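Local coordinates for protein glutamate--LysW ligase ArgX (Sulfolobus tokodaii, PDB 3VPC) that probably catalyses the ATP-dependent, magnesium-requiring joining of glutamate to the C-terminal glutamate of the carrier protein LysW in arginine biosynthesis, at residues Pro100-Ile105 / Gly245-Glu250; Gly121-Asp126 / Gln167-Tyr172; Lys173-Arg178 / Ala191-Pro196. All blocks are in the same frame, centred on the assembly; numbering follows the deposited sequence.

Contact 1: residues Pro100-Ile105 / Gly245-Glu250. With ADP (adenosine-5'-diphosphate), chain E.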
loop_
_atom_site.group_PDB
_atom_site.type_symbol
_atom_site.label_atom_id
_atom_site.label_comp_id
_atom_site.label_asym_id
_atom_site.label_seq_id
_atom_site.Cartn_x
_atom_site.Cartn_y
_atom_site.Cartn_z
ATOM N N PRO A 100 -5.722 28.463 -20.079
ATOM C CA PRO A 100 -6.918 27.851 -19.497
ATOM C C PRO A 100 -6.708 26.396 -19.087
ATOM O O PRO A 100 -6.092 25.602 -19.812
ATOM C CB PRO A 100 -7.947 27.974 -20.638
ATOM C CG PRO A 100 -7.495 29.230 -21.367
ATOM C CD PRO A 100 -6.010 29.045 -21.407
ATOM N N ILE A 101 -7.218 26.074 -17.903
ATOM C CA ILE A 101 -7.201 24.738 -17.321
ATOM C C ILE A 101 -8.624 24.515 -16.770
ATOM O O ILE A 101 -9.378 25.472 -16.689
ATOM C CB ILE A 101 -6.136 24.635 -16.184
ATOM C CG1 ILE A 101 -6.452 25.618 -15.042
ATOM C CG2 ILE A 101 -4.713 24.819 -16.753
ATOM C CD1 ILE A 101 -5.702 25.306 -13.763
ATOM N N PRO A 102 -9.015 23.254 -16.451
ATOM C CA PRO A 102 -10.313 23.072 -15.798
ATOM C C PRO A 102 -10.256 23.809 -14.459
ATOM O O PRO A 102 -9.222 23.773 -13.805
ATOM C CB PRO A 102 -10.378 21.552 -15.536
ATOM C CG PRO A 102 -9.385 20.959 -16.486
ATOM C CD PRO A 102 -8.306 21.970 -16.635
ATOM N N ASP A 103 -11.330 24.489 -14.085
ATOM C CA ASP A 103 -11.403 25.125 -12.769
ATOM C C ASP A 103 -11.067 24.094 -11.698
ATOM O O ASP A 103 -11.718 23.042 -11.602
ATOM C CB ASP A 103 -12.786 25.739 -12.520
ATOM C CG ASP A 103 -13.108 26.911 -13.466
ATOM O OD1 ASP A 103 -12.184 27.580 -14.015
ATOM O OD2 ASP A 103 -14.311 27.177 -13.634
ATOM N N SER A 104 -10.037 24.384 -10.905
ATOM C CA SER A 104 -9.512 23.371 -9.987
ATOM C C SER A 104 -9.309 23.881 -8.594
ATOM O O SER A 104 -8.951 25.037 -8.402
ATOM C CB SER A 104 -8.173 22.816 -10.472
ATOM O OG SER A 104 -8.316 22.182 -11.716
ATOM N N ILE A 105 -9.506 22.981 -7.636
ATOM C CA ILE A 105 -9.243 23.247 -6.233
ATOM C C ILE A 105 -8.435 22.057 -5.729
ATOM O O ILE A 105 -8.804 20.907 -5.951
ATOM C CB ILE A 105 -10.556 23.410 -5.385
ATOM C CG1 ILE A 105 -11.443 24.550 -5.909
ATOM C CG2 ILE A 105 -10.203 23.688 -3.924
ATOM C CD1 ILE A 105 -12.888 24.504 -5.306
ATOM N N GLY A 245 -13.303 27.692 -24.430
ATOM C CA GLY A 245 -12.877 27.177 -25.738
ATOM C C GLY A 245 -12.066 25.890 -25.674
ATOM O O GLY A 245 -12.536 24.812 -26.060
ATOM N N TYR A 246 -10.827 25.999 -25.219
ATOM C CA TYR A 246 -9.994 24.831 -24.980
ATOM C C TYR A 246 -9.273 25.009 -23.647
ATOM O O TYR A 246 -8.807 26.099 -23.318
ATOM C CB TYR A 246 -8.959 24.661 -26.095
ATOM C CG TYR A 246 -9.520 24.416 -27.487
ATOM C CD1 TYR A 246 -10.153 23.214 -27.810
ATOM C CD2 TYR A 246 -9.399 25.386 -28.488
ATOM C CE1 TYR A 246 -10.664 22.987 -29.095
ATOM C CE2 TYR A 246 -9.908 25.164 -29.785
ATOM C CZ TYR A 246 -10.533 23.966 -30.073
ATOM O OH TYR A 246 -11.028 23.740 -31.341
ATOM N N VAL A 247 -9.188 23.935 -22.878
ATOM C CA VAL A 247 -8.417 23.950 -21.639
ATOM C C VAL A 247 -7.405 22.813 -21.670
ATOM O O VAL A 247 -7.682 21.749 -22.236
ATOM C CB VAL A 247 -9.316 23.800 -20.369
ATOM C CG1 VAL A 247 -10.391 24.875 -20.334
ATOM C CG2 VAL A 247 -9.936 22.415 -20.299
ATOM N N VAL A 248 -6.241 23.031 -21.053
ATOM C CA VAL A 248 -5.218 21.996 -20.984
ATOM C C VAL A 248 -5.496 21.106 -19.785
ATOM O O VAL A 248 -5.632 21.593 -18.666
ATOM C CB VAL A 248 -3.798 22.591 -20.882
ATOM C CG1 VAL A 248 -2.730 21.459 -20.847
ATOM C CG2 VAL A 248 -3.543 23.546 -22.028
ATOM N N ASN A 249 -5.612 19.810 -20.033
ATOM C CA ASN A 249 -5.876 18.858 -18.958
ATOM C C ASN A 249 -4.624 18.151 -18.446
ATOM O O ASN A 249 -4.489 17.929 -17.251
ATOM C CB ASN A 249 -6.899 17.810 -19.385
ATOM C CG ASN A 249 -7.281 16.879 -18.244
ATOM O OD1 ASN A 249 -7.583 17.332 -17.141
ATOM N ND2 ASN A 249 -7.248 15.590 -18.495
ATOM N N GLU A 250 -3.717 17.800 -19.355
ATOM C CA GLU A 250 -2.555 16.955 -19.052
ATOM C C GLU A 250 -1.432 17.321 -20.018
ATOM O O GLU A 250 -1.710 17.694 -21.159
ATOM C CB GLU A 250 -2.873 15.480 -19.373
ATOM C CG GLU A 250 -3.365 14.593 -18.251
ATOM C CD GLU A 250 -2.202 14.002 -17.450
ATOM O OE1 GLU A 250 -1.609 12.980 -17.865
ATOM O OE2 GLU A 250 -1.884 14.568 -16.395
HETATM P PB ADP E . -5.172 10.154 -16.393
HETATM O O1B ADP E . -3.863 10.926 -16.254
HETATM O O2B ADP E . -5.475 9.682 -17.813
HETATM O O3B ADP E . -5.243 9.001 -15.422
HETATM P PA ADP E . -7.000 12.363 -16.882
HETATM O O1A ADP E . -7.150 13.712 -16.195
HETATM O O2A ADP E . -6.347 12.292 -18.273
HETATM O O3A ADP E . -6.346 11.219 -15.963
HETATM O "O5'" ADP E . -8.513 11.948 -17.172
HETATM C "C5'" ADP E . -8.904 10.733 -17.778
HETATM C "C4'" ADP E . -10.177 11.052 -18.549
HETATM O "O4'" ADP E . -11.197 11.606 -17.717
HETATM C "C3'" ADP E . -9.917 12.128 -19.585
HETATM O "O3'" ADP E . -9.572 11.467 -20.782
HETATM C "C2'" ADP E . -11.231 12.818 -19.763
HETATM O "O2'" ADP E . -12.064 11.987 -20.595
HETATM C "C1'" ADP E . -11.832 12.701 -18.378
HETATM N N9 ADP E . -11.682 13.914 -17.545
HETATM C C8 ADP E . -10.651 14.194 -16.710
HETATM N N7 ADP E . -10.867 15.367 -16.074
HETATM C C5 ADP E . -12.050 15.851 -16.503
HETATM C C6 ADP E . -12.878 17.048 -16.218
HETATM N N6 ADP E . -12.448 17.977 -15.334
HETATM N N1 ADP E . -14.066 17.181 -16.863
HETATM C C2 ADP E . -14.489 16.239 -17.746
HETATM N N3 ADP E . -13.796 15.122 -18.049
HETATM C C4 ADP E . -12.593 14.874 -17.458
#

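Contact 2: residues Gly121-Asp126 / Gln167-Tyr172. With ADP (adenosine-5'-diphosphate), chain E.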
loop_
_atom_site.group_PDB
_atom_site.type_symbol
_atom_site.label_atom_id
_atom_site.label_comp_id
_atom_site.label_asym_id
_atom_site.label_seq_id
_atom_site.Cartn_x
_atom_site.Cartn_y
_atom_site.Cartn_z
ATOM N N GLY A 121 -19.387 22.626 -5.626
ATOM C CA GLY A 121 -20.724 22.173 -5.996
ATOM C C GLY A 121 -20.636 20.891 -6.813
ATOM O O GLY A 121 -19.535 20.456 -7.211
ATOM N N PHE A 122 -21.798 20.315 -7.101
ATOM C CA PHE A 122 -21.908 19.075 -7.854
ATOM C C PHE A 122 -22.675 19.254 -9.160
ATOM O O PHE A 122 -23.612 20.063 -9.236
ATOM C CB PHE A 122 -22.578 17.989 -6.999
ATOM C CG PHE A 122 -21.894 17.738 -5.690
ATOM C CD1 PHE A 122 -20.789 16.880 -5.609
ATOM C CD2 PHE A 122 -22.355 18.350 -4.525
ATOM C CE1 PHE A 122 -20.142 16.660 -4.379
ATOM C CE2 PHE A 122 -21.729 18.123 -3.291
ATOM C CZ PHE A 122 -20.623 17.260 -3.221
ATOM N N PRO A 123 -22.300 18.498 -10.203
ATOM C CA PRO A 123 -21.250 17.473 -10.234
ATOM C C PRO A 123 -19.819 18.053 -10.289
ATOM O O PRO A 123 -19.642 19.214 -10.630
ATOM C CB PRO A 123 -21.525 16.744 -11.548
ATOM C CG PRO A 123 -22.105 17.796 -12.427
ATOM C CD PRO A 123 -23.007 18.586 -11.492
ATOM N N LEU A 124 -18.847 17.211 -9.961
ATOM C CA LEU A 124 -17.423 17.554 -10.016
ATOM C C LEU A 124 -16.570 16.338 -10.401
ATOM O O LEU A 124 -17.032 15.200 -10.363
ATOM C CB LEU A 124 -16.973 18.177 -8.673
ATOM C CG LEU A 124 -17.064 17.330 -7.407
ATOM C CD1 LEU A 124 -15.859 16.410 -7.252
ATOM C CD2 LEU A 124 -17.229 18.231 -6.136
ATOM N N ILE A 125 -15.332 16.590 -10.832
ATOM C CA ILE A 125 -14.363 15.540 -11.049
ATOM C C ILE A 125 -13.370 15.647 -9.888
ATOM O O ILE A 125 -12.983 16.739 -9.520
ATOM C CB ILE A 125 -13.621 15.732 -12.416
ATOM C CG1 ILE A 125 -14.563 15.405 -13.599
ATOM C CG2 ILE A 125 -12.323 14.900 -12.465
ATOM C CD1 ILE A 125 -14.800 13.880 -13.814
ATOM N N ASP A 126 -13.016 14.520 -9.287
ATOM C CA ASP A 126 -11.900 14.450 -8.357
ATOM C C ASP A 126 -10.888 13.414 -8.893
ATOM O O ASP A 126 -11.213 12.219 -9.082
ATOM C CB ASP A 126 -12.428 14.077 -6.970
ATOM C CG ASP A 126 -11.355 13.982 -5.908
ATOM O OD1 ASP A 126 -10.139 14.012 -6.214
ATOM O OD2 ASP A 126 -11.762 13.845 -4.726
ATOM N N GLN A 167 -12.326 19.420 -9.619
ATOM C CA GLN A 167 -12.531 20.198 -10.832
ATOM C C GLN A 167 -13.979 20.305 -11.275
ATOM O O GLN A 167 -14.818 19.432 -10.959
ATOM C CB GLN A 167 -11.776 19.538 -11.991
ATOM C CG GLN A 167 -10.313 19.349 -11.748
ATOM C CD GLN A 167 -9.574 18.981 -12.996
ATOM O OE1 GLN A 167 -10.036 18.147 -13.782
ATOM N NE2 GLN A 167 -8.413 19.603 -13.198
ATOM N N GLU A 168 -14.257 21.370 -12.011
ATOM C CA GLU A 168 -15.469 21.458 -12.792
ATOM C C GLU A 168 -15.547 20.211 -13.661
ATOM O O GLU A 168 -14.519 19.679 -14.093
ATOM C CB GLU A 168 -15.461 22.701 -13.682
ATOM C CG GLU A 168 -14.415 22.664 -14.838
ATOM C CD GLU A 168 -14.498 23.888 -15.716
ATOM O OE1 GLU A 168 -15.622 24.220 -16.174
ATOM O OE2 GLU A 168 -13.456 24.517 -15.953
ATOM N N TYR A 169 -16.769 19.737 -13.883
ATOM C CA TYR A 169 -17.001 18.634 -14.802
ATOM C C TYR A 169 -17.292 19.201 -16.197
ATOM O O TYR A 169 -18.319 19.870 -16.413
ATOM C CB TYR A 169 -18.172 17.760 -14.306
ATOM C CG TYR A 169 -18.494 16.600 -15.232
ATOM C CD1 TYR A 169 -17.470 15.892 -15.859
ATOM C CD2 TYR A 169 -19.819 16.209 -15.479
ATOM C CE1 TYR A 169 -17.741 14.826 -16.704
ATOM C CE2 TYR A 169 -20.101 15.147 -16.339
ATOM C CZ TYR A 169 -19.054 14.461 -16.948
ATOM O OH TYR A 169 -19.291 13.384 -17.787
ATOM N N ILE A 170 -16.394 18.943 -17.133
ATOM C CA ILE A 170 -16.488 19.528 -18.458
ATOM C C ILE A 170 -17.184 18.555 -19.402
ATOM O O ILE A 170 -16.747 17.440 -19.587
ATOM C CB ILE A 170 -15.118 19.929 -19.048
ATOM C CG1 ILE A 170 -14.459 20.988 -18.157
ATOM C CG2 ILE A 170 -15.310 20.483 -20.473
ATOM C CD1 ILE A 170 -12.997 21.240 -18.451
ATOM N N GLN A 171 -18.287 18.993 -19.986
ATOM C CA GLN A 171 -19.015 18.125 -20.897
ATOM C C GLN A 171 -19.640 18.982 -21.950
ATOM O O GLN A 171 -20.584 19.730 -21.682
ATOM C CB GLN A 171 -20.030 17.255 -20.173
ATOM C CG GLN A 171 -20.939 17.979 -19.210
ATOM C CD GLN A 171 -21.949 17.045 -18.585
ATOM O OE1 GLN A 171 -22.189 15.940 -19.086
ATOM N NE2 GLN A 171 -22.546 17.475 -17.485
ATOM N N TYR A 172 -19.064 18.889 -23.139
ATOM C CA TYR A 172 -19.371 19.778 -24.226
ATOM C C TYR A 172 -19.504 18.935 -25.486
ATOM O O TYR A 172 -20.610 18.770 -26.016
ATOM C CB TYR A 172 -18.258 20.831 -24.335
ATOM C CG TYR A 172 -18.534 21.997 -25.259
ATOM C CD1 TYR A 172 -17.601 22.376 -26.219
ATOM C CD2 TYR A 172 -19.726 22.722 -25.173
ATOM C CE1 TYR A 172 -17.843 23.441 -27.077
ATOM C CE2 TYR A 172 -19.980 23.791 -26.030
ATOM C CZ TYR A 172 -19.031 24.143 -26.976
ATOM O OH TYR A 172 -19.265 25.196 -27.827
HETATM P PB ADP E . -5.172 10.154 -16.393
HETATM O O1B ADP E . -3.863 10.926 -16.254
HETATM O O2B ADP E . -5.475 9.682 -17.813
HETATM O O3B ADP E . -5.243 9.001 -15.422
HETATM P PA ADP E . -7.000 12.363 -16.882
HETATM O O1A ADP E . -7.150 13.712 -16.195
HETATM O O2A ADP E . -6.347 12.292 -18.273
HETATM O O3A ADP E . -6.346 11.219 -15.963
HETATM O "O5'" ADP E . -8.513 11.948 -17.172
HETATM C "C5'" ADP E . -8.904 10.733 -17.778
HETATM C "C4'" ADP E . -10.177 11.052 -18.549
HETATM O "O4'" ADP E . -11.197 11.606 -17.717
HETATM C "C3'" ADP E . -9.917 12.128 -19.585
HETATM O "O3'" ADP E . -9.572 11.467 -20.782
HETATM C "C2'" ADP E . -11.231 12.818 -19.763
HETATM O "O2'" ADP E . -12.064 11.987 -20.595
HETATM C "C1'" ADP E . -11.832 12.701 -18.378
HETATM N N9 ADP E . -11.682 13.914 -17.545
HETATM C C8 ADP E . -10.651 14.194 -16.710
HETATM N N7 ADP E . -10.867 15.367 -16.074
HETATM C C5 ADP E . -12.050 15.851 -16.503
HETATM C C6 ADP E . -12.878 17.048 -16.218
HETATM N N6 ADP E . -12.448 17.977 -15.334
HETATM N N1 ADP E . -14.066 17.181 -16.863
HETATM C C2 ADP E . -14.489 16.239 -17.746
HETATM N N3 ADP E . -13.796 15.122 -18.049
HETATM C C4 ADP E . -12.593 14.874 -17.458
HETATM O O HOH W 1 -19.118 20.785 -12.921
#

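Contact 3: residues Lys173-Arg178 / Ala191-Pro196. With ADP (adenosine-5'-diphosphate), chain E.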
loop_
_atom_site.group_PDB
_atom_site.type_symbol
_atom_site.label_atom_id
_atom_site.label_comp_id
_atom_site.label_asym_id
_atom_site.label_seq_id
_atom_site.Cartn_x
_atom_site.Cartn_y
_atom_site.Cartn_z
ATOM N N LYS A 173 -18.401 18.352 -25.939
ATOM C CA LYS A 173 -18.415 17.638 -27.211
ATOM C C LYS A 173 -18.146 16.137 -27.145
ATOM O O LYS A 173 -18.062 15.475 -28.185
ATOM C CB LYS A 173 -17.512 18.336 -28.242
ATOM C CG LYS A 173 -18.290 19.010 -29.385
ATOM C CD LYS A 173 -18.470 20.517 -29.187
ATOM C CE LYS A 173 -19.416 21.110 -30.241
ATOM N NZ LYS A 173 -20.858 20.994 -29.846
ATOM N N GLY A 174 -18.017 15.605 -25.930
ATOM C CA GLY A 174 -17.928 14.163 -25.708
ATOM C C GLY A 174 -16.647 13.496 -26.163
ATOM O O GLY A 174 -16.664 12.331 -26.567
ATOM N N ARG A 175 -15.528 14.211 -26.063
ATOM C CA ARG A 175 -14.239 13.689 -26.520
ATOM C C ARG A 175 -13.019 14.368 -25.879
ATOM O O ARG A 175 -13.135 15.474 -25.342
ATOM C CB ARG A 175 -14.144 13.858 -28.040
ATOM C CG ARG A 175 -14.122 15.309 -28.482
ATOM C CD ARG A 175 -14.611 15.490 -29.905
ATOM N NE ARG A 175 -14.201 16.780 -30.445
ATOM C CZ ARG A 175 -14.426 17.184 -31.697
ATOM N NH1 ARG A 175 -15.083 16.403 -32.553
ATOM N NH2 ARG A 175 -14.004 18.376 -32.092
ATOM N N ASP A 176 -11.879 13.670 -25.960
ATOM C CA ASP A 176 -10.567 14.211 -25.586
ATOM C C ASP A 176 -9.813 14.578 -26.855
ATOM O O ASP A 176 -9.949 13.907 -27.890
ATOM C CB ASP A 176 -9.740 13.166 -24.819
ATOM C CG ASP A 176 -8.751 13.792 -23.827
ATOM O OD1 ASP A 176 -8.192 14.883 -24.088
ATOM O OD2 ASP A 176 -8.526 13.177 -22.764
ATOM N N ILE A 177 -9.014 15.633 -26.781
ATOM C CA ILE A 177 -8.121 15.949 -27.883
ATOM C C ILE A 177 -6.693 15.709 -27.399
ATOM O O ILE A 177 -6.313 16.155 -26.309
ATOM C CB ILE A 177 -8.313 17.384 -28.423
ATOM C CG1 ILE A 177 -9.714 17.555 -29.047
ATOM C CG2 ILE A 177 -7.217 17.711 -29.454
ATOM C CD1 ILE A 177 -10.074 19.005 -29.437
ATOM N N ARG A 178 -5.917 14.958 -28.178
ATOM C CA ARG A 178 -4.524 14.743 -27.851
ATOM C C ARG A 178 -3.632 15.302 -28.953
ATOM O O ARG A 178 -3.848 15.034 -30.147
ATOM C CB ARG A 178 -4.239 13.259 -27.603
ATOM C CG ARG A 178 -2.743 12.942 -27.435
ATOM C CD ARG A 178 -2.509 11.614 -26.763
ATOM N NE ARG A 178 -3.085 11.610 -25.433
ATOM C CZ ARG A 178 -3.226 10.537 -24.665
ATOM N NH1 ARG A 178 -2.829 9.337 -25.095
ATOM N NH2 ARG A 178 -3.775 10.663 -23.457
ATOM N N ALA A 191 -8.754 13.315 -31.953
ATOM C CA ALA A 191 -9.739 13.174 -30.883
ATOM C C ALA A 191 -9.901 11.731 -30.426
ATOM O O ALA A 191 -9.776 10.785 -31.217
ATOM C CB ALA A 191 -11.084 13.757 -31.304
ATOM N N ARG A 192 -10.164 11.569 -29.132
ATOM C CA ARG A 192 -10.547 10.280 -28.551
ATOM C C ARG A 192 -11.959 10.474 -28.011
ATOM O O ARG A 192 -12.165 11.245 -27.074
ATOM C CB ARG A 192 -9.598 9.904 -27.406
ATOM C CG ARG A 192 -8.115 10.109 -27.699
ATOM C CD ARG A 192 -7.372 10.691 -26.489
ATOM N NE ARG A 192 -6.996 9.649 -25.537
ATOM C CZ ARG A 192 -6.834 9.825 -24.227
ATOM N NH1 ARG A 192 -6.487 8.788 -23.473
ATOM N NH2 ARG A 192 -7.012 11.021 -23.662
ATOM N N ASN A 193 -12.935 9.796 -28.613
ATOM C CA ASN A 193 -14.326 9.936 -28.197
ATOM C C ASN A 193 -14.705 9.029 -27.032
ATOM O O ASN A 193 -14.196 7.919 -26.903
ATOM C CB ASN A 193 -15.285 9.735 -29.378
ATOM C CG ASN A 193 -15.078 10.754 -30.477
ATOM O OD1 ASN A 193 -15.847 11.706 -30.607
ATOM N ND2 ASN A 193 -14.036 10.559 -31.281
ATOM N N ILE A 194 -15.587 9.532 -26.171
ATOM C CA ILE A 194 -16.093 8.776 -25.025
ATOM C C ILE A 194 -17.066 7.689 -25.523
ATOM O O ILE A 194 -18.028 8.007 -26.233
ATOM C CB ILE A 194 -16.791 9.714 -24.002
ATOM C CG1 ILE A 194 -15.802 10.760 -23.462
ATOM C CG2 ILE A 194 -17.391 8.917 -22.852
ATOM C CD1 ILE A 194 -16.475 11.950 -22.775
ATOM N N PRO A 195 -16.806 6.416 -25.161
ATOM C CA PRO A 195 -17.675 5.286 -25.516
ATOM C C PRO A 195 -18.998 5.310 -24.738
ATOM O O PRO A 195 -19.019 5.757 -23.586
ATOM C CB PRO A 195 -16.836 4.065 -25.118
ATOM C CG PRO A 195 -15.974 4.551 -24.022
ATOM C CD PRO A 195 -15.625 5.964 -24.404
ATOM N N PRO A 196 -20.091 4.819 -25.362
ATOM C CA PRO A 196 -21.486 4.911 -24.893
ATOM C C PRO A 196 -21.757 4.764 -23.387
ATOM O O PRO A 196 -22.708 5.367 -22.875
ATOM C CB PRO A 196 -22.173 3.786 -25.670
ATOM C CG PRO A 196 -21.474 3.807 -26.989
ATOM C CD PRO A 196 -20.026 4.171 -26.690
HETATM P PB ADP E . -5.172 10.154 -16.393
HETATM O O1B ADP E . -3.863 10.926 -16.254
HETATM O O2B ADP E . -5.475 9.682 -17.813
HETATM O O3B ADP E . -5.243 9.001 -15.422
HETATM P PA ADP E . -7.000 12.363 -16.882
HETATM O O1A ADP E . -7.150 13.712 -16.195
HETATM O O2A ADP E . -6.347 12.292 -18.273
HETATM O O3A ADP E . -6.346 11.219 -15.963
HETATM O "O5'" ADP E . -8.513 11.948 -17.172
HETATM C "C5'" ADP E . -8.904 10.733 -17.778
HETATM C "C4'" ADP E . -10.177 11.052 -18.549
HETATM O "O4'" ADP E . -11.197 11.606 -17.717
HETATM C "C3'" ADP E . -9.917 12.128 -19.585
HETATM O "O3'" ADP E . -9.572 11.467 -20.782
HETATM C "C2'" ADP E . -11.231 12.818 -19.763
HETATM O "O2'" ADP E . -12.064 11.987 -20.595
HETATM C "C1'" ADP E . -11.832 12.701 -18.378
HETATM N N9 ADP E . -11.682 13.914 -17.545
HETATM C C8 ADP E . -10.651 14.194 -16.710
HETATM N N7 ADP E . -10.867 15.367 -16.074
HETATM C C5 ADP E . -12.050 15.851 -16.503
HETATM C C6 ADP E . -12.878 17.048 -16.218
HETATM N N6 ADP E . -12.448 17.977 -15.334
HETATM N N1 ADP E . -14.066 17.181 -16.863
HETATM C C2 ADP E . -14.489 16.239 -17.746
HETATM N N3 ADP E . -13.796 15.122 -18.049
HETATM C C4 ADP E . -12.593 14.874 -17.458
#

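Contact 1: residues Pro100-Ile105 / Gly245-Glu250
At the nucleotide cleft of the ATP-grasp fold, Pro100, Ile101 and Pro102 lie against Val247 and Val248 of strand 245-252. One backbone bond ties the two runs, from Val248 N to Pro100 O (2.9 Å). The same carbonyl oxygen also receives a CA-H...O contact from Val247 CA, while Pro100 CB comes within 3.4 Å of Tyr246 O. Val247 does most of the apolar packing with its two methyls: CG1 meets Pro100 CB, and CG2, set between the backbone N and the carbonyl carbon (chi1 of CG1 -56°), meets Pro102 CD at 4.0 Å. Pro102 CD also comes within 3.4 Å of Val248 O, a buried oxygen for which the model holds no hydrogen-bond partner. Ile101 turns its side chain the other way, onto Tyr91, Leu94 and Tyr95 of helix 87-97. Further along the strand, a classic beta bulge places Asn249 and Glu250 both opposite Asp237. Glu250 is a ligand of both magnesium sites and forms a salt bridge with Lys87. Asn249, its OD1 taken by Lys127 NZ, gives the amide hydrogen of ND2 to the alpha-phosphate oxygen O1A of ADP, 3.0 Å away with an angle of 157° at the hydrogen.

Contact 2: residues Gly121-Asp126 / Gln167-Tyr172
Ile125 and Tyr169 press together against the adenine of ADP in the ATP-grasp cleft, and this is the tight part of the contact. Ile125 CG1, anti to its own carbonyl carbon (chi1 -72°), lies 3.7 Å from Tyr169 CD1 and 3.5 Å from ADP C6; Tyr169 CD1 in turn approaches ADP C2. Ile125 and Gln167 form an antiparallel hydrogen-bonded pair, with Gln167 N to Ile125 O (2.8 Å) in the carbonyl plane. The base is read by polar atoms of the second segment: ADP N6 donates to both Gln167 OE1 and Glu168 O, and Ile170 N donates to ADP N1 at 2.9 Å. Gln167 OE1 also accepts from Lys127 NZ. Were Ile125 cut back to an alanine, CG1, CG2 and CD1 would go, and the adenine and the Tyr169 ring would probably lose the apolar support they share and gain freedom to shift. Toward solvent the pairing gives way: exposed Pro123, after a cis peptide, meets the edge of the Tyr169 ring with CG, 4.1 Å from CD2, and a water bridges Pro123 O and Tyr169 N. Strand 124-127 lies between strands 164-168 and 138-140, with Tyr117 of helix 110-120 packed on Leu124.

Contact 3: residues Lys173-Arg178 / Ala191-Pro196
Asp176 and Arg192 face each other as the antiparallel hydrogen-bonded pair of a beta hairpin at the ribose side of the ATP-grasp cleft. Backbone bonds come first: Asp176 N to Arg192 O and Arg192 N to Asp176 O are both 2.7 Å, and Ile194 N to Gly174 O continues the pairing beyond the strands. Among the charged groups, in one of two modelled conformers, Asp176 OD2 receives Arg192 NH2 in a salt bridge of 2.8 Å at the guanidinium edge, the planes 47° apart. In that conformer Asp176 OD2 also accepts a hydrogen bond from ADP O3' at 2.8 Å, and would thus join the nucleotide to Arg192, a probable substrate-binding residue. Bends at chi2 (139°) and chi3 bring the guanidinium alongside the acid. Arg178 lays its NH2 over one face of the Arg192 guanidinium, 3.3 Å from CZ, with the two planes 32° apart; its own NE is held by Asp237, a magnesium ligand, whose charge would probably ease the closeness of the two cations. Packing is modest: Ile194 CD1 lies against the Gly174 carbonyl, and Arg175 CD approaches Ala191 CB. Strand 175-182 is flanked by strands 185-193 and 233-241, and Arg175, Ile177 and Ala191 all meet Ile212 on the face away from Asp176.

In the fold
All three contacts lie in the ATP-grasp region and reach the same ADP. Contacts 2 and 3 follow one another along the chain, their segments adjoining at Tyr172 and Lys173, and both are nested inside the loop that contact 1 closes. The centres of contacts 1 and 2 are about 11 Å apart; that of contact 3 lies about 16 Å from each. Contact 1 shares the four-stranded antiparallel sheet with contact 2, through neighbouring strands 104-107 and 164-168, and the five-stranded one with contact 3. It thus joins the two sheets between which the nucleotide is held, with adenine at contact 2, ribose at contact 3 and phosphate at contact 1.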